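Local coordinates for protein CghA (Chaetomium globosum, PDB 6KBC) that belongs to the Diels-Alderase family of the calycin clan, a two-domain, mostly beta-strand protein modelled here with a bound ligand, at residues Ala249-Met254 against Ser378-His383; Phe341-His346 against Val369-Gly374. One frame throughout, in Å; residues are numbered along the deposited sequence.

Contact 1: Ala249-Met254 against Ser378-His383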
# COMPACT_ATOMS: atom_id res chain seq x y z
N ALA A 249 -11.80 12.11 0.06
CA ALA A 249 -12.31 13.40 -0.41
C ALA A 249 -13.80 13.43 -0.13
O ALA A 249 -14.56 12.68 -0.76
CB ALA A 249 -12.03 13.61 -1.91
N GLY A 250 -14.23 14.28 0.79
CA GLY A 250 -15.62 14.31 1.18
C GLY A 250 -16.06 12.96 1.71
O GLY A 250 -15.38 12.35 2.54
N PRO A 251 -17.18 12.45 1.20
CA PRO A 251 -17.65 11.13 1.64
C PRO A 251 -16.86 9.97 1.04
O PRO A 251 -17.12 8.82 1.42
CB PRO A 251 -19.10 11.10 1.16
CG PRO A 251 -19.05 11.90 -0.10
CD PRO A 251 -18.04 13.01 0.15
N TYR A 252 -15.94 10.23 0.12
CA TYR A 252 -15.30 9.17 -0.66
C TYR A 252 -13.99 8.75 -0.03
O TYR A 252 -13.16 9.59 0.34
CB TYR A 252 -15.06 9.63 -2.10
CG TYR A 252 -16.32 9.89 -2.84
CD1 TYR A 252 -17.18 8.85 -3.17
CD2 TYR A 252 -16.70 11.18 -3.16
CE1 TYR A 252 -18.36 9.09 -3.85
CE2 TYR A 252 -17.86 11.43 -3.83
CZ TYR A 252 -18.69 10.39 -4.17
OH TYR A 252 -19.86 10.66 -4.85
N VAL A 253 -13.78 7.44 0.05
CA VAL A 253 -12.49 6.86 0.40
C VAL A 253 -12.12 5.90 -0.71
O VAL A 253 -12.93 5.06 -1.11
CB VAL A 253 -12.54 6.15 1.76
CG1 VAL A 253 -11.28 5.33 1.98
CG2 VAL A 253 -12.71 7.19 2.88
N MET A 254 -10.90 6.04 -1.23
CA MET A 254 -10.46 5.22 -2.35
C MET A 254 -9.09 4.65 -2.07
O MET A 254 -8.23 5.32 -1.48
CB MET A 254 -10.46 5.99 -3.68
CG MET A 254 -9.39 7.04 -3.84
SD MET A 254 -9.94 8.50 -4.78
CE MET A 254 -11.38 9.10 -3.87
N SER A 378 -22.94 14.80 -12.17
CA SER A 378 -23.56 15.51 -11.06
C SER A 378 -22.80 16.80 -10.82
O SER A 378 -21.75 17.06 -11.41
CB SER A 378 -23.57 14.65 -9.80
OG SER A 378 -22.31 14.71 -9.15
N GLU A 379 -23.36 17.61 -9.93
CA GLU A 379 -22.73 18.85 -9.52
C GLU A 379 -21.66 18.63 -8.45
O GLU A 379 -21.00 19.59 -8.04
CB GLU A 379 -23.80 19.82 -9.00
CG GLU A 379 -24.65 20.42 -10.11
CD GLU A 379 -23.82 20.92 -11.28
OE1 GLU A 379 -23.16 21.97 -11.13
OE2 GLU A 379 -23.81 20.25 -12.34
N GLU A 380 -21.47 17.39 -8.02
CA GLU A 380 -20.57 17.10 -6.92
C GLU A 380 -19.13 17.49 -7.28
O GLU A 380 -18.64 17.19 -8.37
CB GLU A 380 -20.64 15.63 -6.57
CG GLU A 380 -19.78 15.27 -5.40
CD GLU A 380 -20.05 13.87 -4.94
OE1 GLU A 380 -20.23 13.68 -3.71
OE2 GLU A 380 -20.04 12.96 -5.80
N SER A 381 -18.47 18.17 -6.35
CA SER A 381 -17.08 18.55 -6.51
C SER A 381 -16.45 18.49 -5.12
O SER A 381 -16.45 19.49 -4.39
CB SER A 381 -16.95 19.93 -7.14
OG SER A 381 -15.60 20.29 -7.28
N VAL A 382 -15.93 17.32 -4.75
CA VAL A 382 -15.39 17.13 -3.40
C VAL A 382 -13.91 17.48 -3.40
O VAL A 382 -13.29 17.63 -4.46
CB VAL A 382 -15.63 15.69 -2.89
CG1 VAL A 382 -17.10 15.46 -2.66
CG2 VAL A 382 -15.07 14.67 -3.85
N HIS A 383 -13.34 17.64 -2.21
CA HIS A 383 -11.95 18.03 -2.07
C HIS A 383 -11.33 17.23 -0.94
O HIS A 383 -11.93 17.06 0.12
CB HIS A 383 -11.79 19.54 -1.81
CG HIS A 383 -10.36 19.99 -1.77
ND1 HIS A 383 -9.58 19.88 -0.64
CD2 HIS A 383 -9.54 20.46 -2.74
CE1 HIS A 383 -8.35 20.30 -0.90
NE2 HIS A 383 -8.30 20.67 -2.17
O HOH W 1 -12.00 15.73 2.48
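Val382 packs against Ala249, Pro251 and Tyr252 of the turn in the calycin-like C-terminal domain where strands 239-249 and 252-261 join in a beta hairpin. The hairpin closes through a type II' turn with Gly250 and Pro251 at its corners, and Ala249 and Tyr252 pair N to O in both directions. With CG1 beside its own backbone N (chi1 -68°), Val382 divides its branches: CG1 rests on Pro251 CD at 3.8 Å, while CG2 meets Ala249 CB at 3.8 Å and reaches the edge of the Tyr252 ring, near its plane, 3.9 Å from CD2. Pro251 CG lies over one face of that same ring, toward its rim. Where strand 382-392 starts beside the hairpin, a water links the two, accepting from Gly250 N and donating to His383 O at 2.7 Å. Two residues before Val382, Glu380 extends to meet the tyrosine from the opposite direction, with its carboxylate plane 69° from the ring. Arg277 bonds to both groups, through NH2 to Glu380 OE1 and through NE to Tyr252 OH. From that hydroxyl a very short hydrogen bond of 2.5 Å runs to Glu380 OE2, which also accepts from Leu375 N.

Contact 2: Phe341-His346 against Val369-Gly374; sequences FDLRHH and VEVTGG
Leu343 and Val371 lie side by side and point the same way, Leu343 CG 3.9 Å from Val371 CG2. Val369 meets the leucine obliquely from the other side along its strand, its CG2 lying 4.1 Å from Leu343 CB; its CG1 touches the edge of the His345 ring at CD2, near the ring plane. Leu343, Val369, Val371 and His345 share one sheet face, the leucine and valines toward Val245, Ala247 and Thr388 of strands 239-249 and 382-392. At the end of the row the Phe341 ring swings past Val371 and spreads beside Gly374, with CE1 3.7 Å from Gly374 N; its chi1 of -55° sets CG beside its own N. Side-chain-free Gly373 sits directly across from Phe341.

Beneath these side chains runs an antiparallel strand pair of the curled C-terminal beta-sheet, part of a calycin-like fold. Asp342 and Thr372, then Arg344 and Glu370, are its hydrogen-bonded pairs, each joined by two N-H to O bonds; the straightest, Arg344 N to Glu370 O, is 2.8 Å long with 169° at the hydrogen. CA-H to O contacts fill the intervals.

Asp342, Arg344, Glu370 and Thr372 occupy the more polar face. Arg344, extended from CG to NE, returns along its own strand to Asp342: NH2 meets OD2 at 3.2 Å from above the carboxylate plane, 43° out of it. A water in the guanidinium plane accepts from Arg344 NE at 2.9 Å and also bonds to Thr372 OG1, tying the two strands together above the backbone. Farther out, Arg326 forms a salt bridge with Asp342 OD1, while the carbonyls of Asp310 and Asp312 receive Arg344 NH1. On the leucine and valine face His345 is fixed from two sides, ND1 by Leu314 O and NE2 by Glu390.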
# COMPACT_ATOMS: atom_id res chain seq x y z
N PHE A 341 -11.93 11.12 -10.08
CA PHE A 341 -11.15 11.94 -9.18
C PHE A 341 -9.82 12.25 -9.83
O PHE A 341 -9.20 11.39 -10.46
CB PHE A 341 -10.90 11.26 -7.82
CG PHE A 341 -12.16 10.84 -7.14
CD1 PHE A 341 -12.85 11.73 -6.32
CD2 PHE A 341 -12.68 9.57 -7.34
CE1 PHE A 341 -14.03 11.33 -5.68
CE2 PHE A 341 -13.86 9.18 -6.70
CZ PHE A 341 -14.53 10.07 -5.89
N ASP A 342 -9.38 13.48 -9.65
CA ASP A 342 -8.03 13.87 -10.04
C ASP A 342 -7.19 13.93 -8.79
O ASP A 342 -7.57 14.58 -7.80
CB ASP A 342 -8.03 15.21 -10.78
CG ASP A 342 -8.48 15.05 -12.23
OD1 ASP A 342 -8.80 13.91 -12.64
OD2 ASP A 342 -8.47 16.05 -12.96
N LEU A 343 -6.08 13.22 -8.81
CA LEU A 343 -5.15 13.17 -7.69
C LEU A 343 -3.89 13.87 -8.17
O LEU A 343 -3.11 13.30 -8.93
CB LEU A 343 -4.87 11.74 -7.27
CG LEU A 343 -5.94 11.08 -6.38
CD1 LEU A 343 -7.25 10.95 -7.09
CD2 LEU A 343 -5.42 9.72 -6.03
N ARG A 344 -3.70 15.12 -7.75
CA ARG A 344 -2.61 15.91 -8.30
C ARG A 344 -1.49 16.01 -7.29
O ARG A 344 -1.73 16.23 -6.10
CB ARG A 344 -3.10 17.29 -8.75
CG ARG A 344 -4.09 17.14 -9.89
CD ARG A 344 -4.67 18.46 -10.37
NE ARG A 344 -5.56 18.22 -11.50
CZ ARG A 344 -5.15 18.15 -12.77
NH1 ARG A 344 -3.85 18.30 -13.06
NH2 ARG A 344 -6.03 17.92 -13.74
N HIS A 345 -0.26 15.82 -7.78
CA HIS A 345 0.93 15.82 -6.94
C HIS A 345 1.08 17.15 -6.22
O HIS A 345 1.30 18.18 -6.85
CB HIS A 345 2.18 15.57 -7.79
CG HIS A 345 2.18 14.24 -8.48
ND1 HIS A 345 2.88 14.00 -9.64
CD2 HIS A 345 1.57 13.07 -8.16
CE1 HIS A 345 2.70 12.75 -10.02
NE2 HIS A 345 1.91 12.15 -9.13
N HIS A 346 0.96 17.11 -4.89
CA HIS A 346 1.06 18.30 -4.07
C HIS A 346 2.40 18.42 -3.37
O HIS A 346 2.98 19.50 -3.33
CB HIS A 346 -0.06 18.31 -3.02
CG HIS A 346 -0.01 19.50 -2.12
ND1 HIS A 346 -0.45 20.74 -2.50
CD2 HIS A 346 0.47 19.64 -0.85
CE1 HIS A 346 -0.25 21.60 -1.52
NE2 HIS A 346 0.30 20.95 -0.50
N VAL A 369 -1.08 13.84 -2.43
CA VAL A 369 -1.84 14.35 -3.56
C VAL A 369 -3.03 15.14 -3.04
O VAL A 369 -3.63 14.79 -2.02
CB VAL A 369 -2.32 13.22 -4.50
CG1 VAL A 369 -1.12 12.63 -5.26
CG2 VAL A 369 -3.04 12.15 -3.68
N GLU A 370 -3.38 16.19 -3.77
CA GLU A 370 -4.65 16.86 -3.56
C GLU A 370 -5.69 16.20 -4.46
O GLU A 370 -5.41 15.91 -5.63
CB GLU A 370 -4.53 18.34 -3.89
CG GLU A 370 -5.71 19.18 -3.44
CD GLU A 370 -5.40 20.66 -3.52
OE1 GLU A 370 -4.27 21.01 -3.96
OE2 GLU A 370 -6.25 21.48 -3.12
N VAL A 371 -6.88 15.96 -3.92
CA VAL A 371 -7.90 15.15 -4.57
C VAL A 371 -9.12 16.01 -4.84
O VAL A 371 -9.61 16.72 -3.94
CB VAL A 371 -8.28 13.94 -3.69
CG1 VAL A 371 -9.29 13.03 -4.40
CG2 VAL A 371 -7.02 13.17 -3.31
N THR A 372 -9.62 15.96 -6.07
CA THR A 372 -10.84 16.65 -6.48
C THR A 372 -11.68 15.71 -7.34
O THR A 372 -11.15 14.82 -8.00
CB THR A 372 -10.52 17.94 -7.26
OG1 THR A 372 -9.91 17.59 -8.51
CG2 THR A 372 -9.57 18.84 -6.48
N GLY A 373 -13.00 15.90 -7.31
CA GLY A 373 -13.88 15.19 -8.22
C GLY A 373 -15.20 14.75 -7.61
O GLY A 373 -15.77 15.47 -6.79
N GLY A 374 -15.70 13.59 -8.01
CA GLY A 374 -16.94 13.10 -7.46
C GLY A 374 -17.74 12.36 -8.51
O GLY A 374 -17.20 11.92 -9.53
O HOH W 2 -8.32 18.60 -10.58
O HOH W 3 -1.78 20.34 -5.50

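How the contacts relate
Both contacts reach the same curled sheet, in which strands 363-375 and 382-392, consecutive in the chain, are neighbours; contact 2 is nested inside the loop that contact 1 closes. Contact 2 is regular strand pairing, with a buried apolar face and a charged, partly exposed one. Contact 1 sits farther from the chain's centre, where a turn faces a strand start, and relies on side chains and water instead of paired backbones. They join directly: Val382 N bonds to Gly373 O, His383 NE2 probably to Glu370 OE2, and the rings of Tyr252 and Phe341 meet edge-to-face.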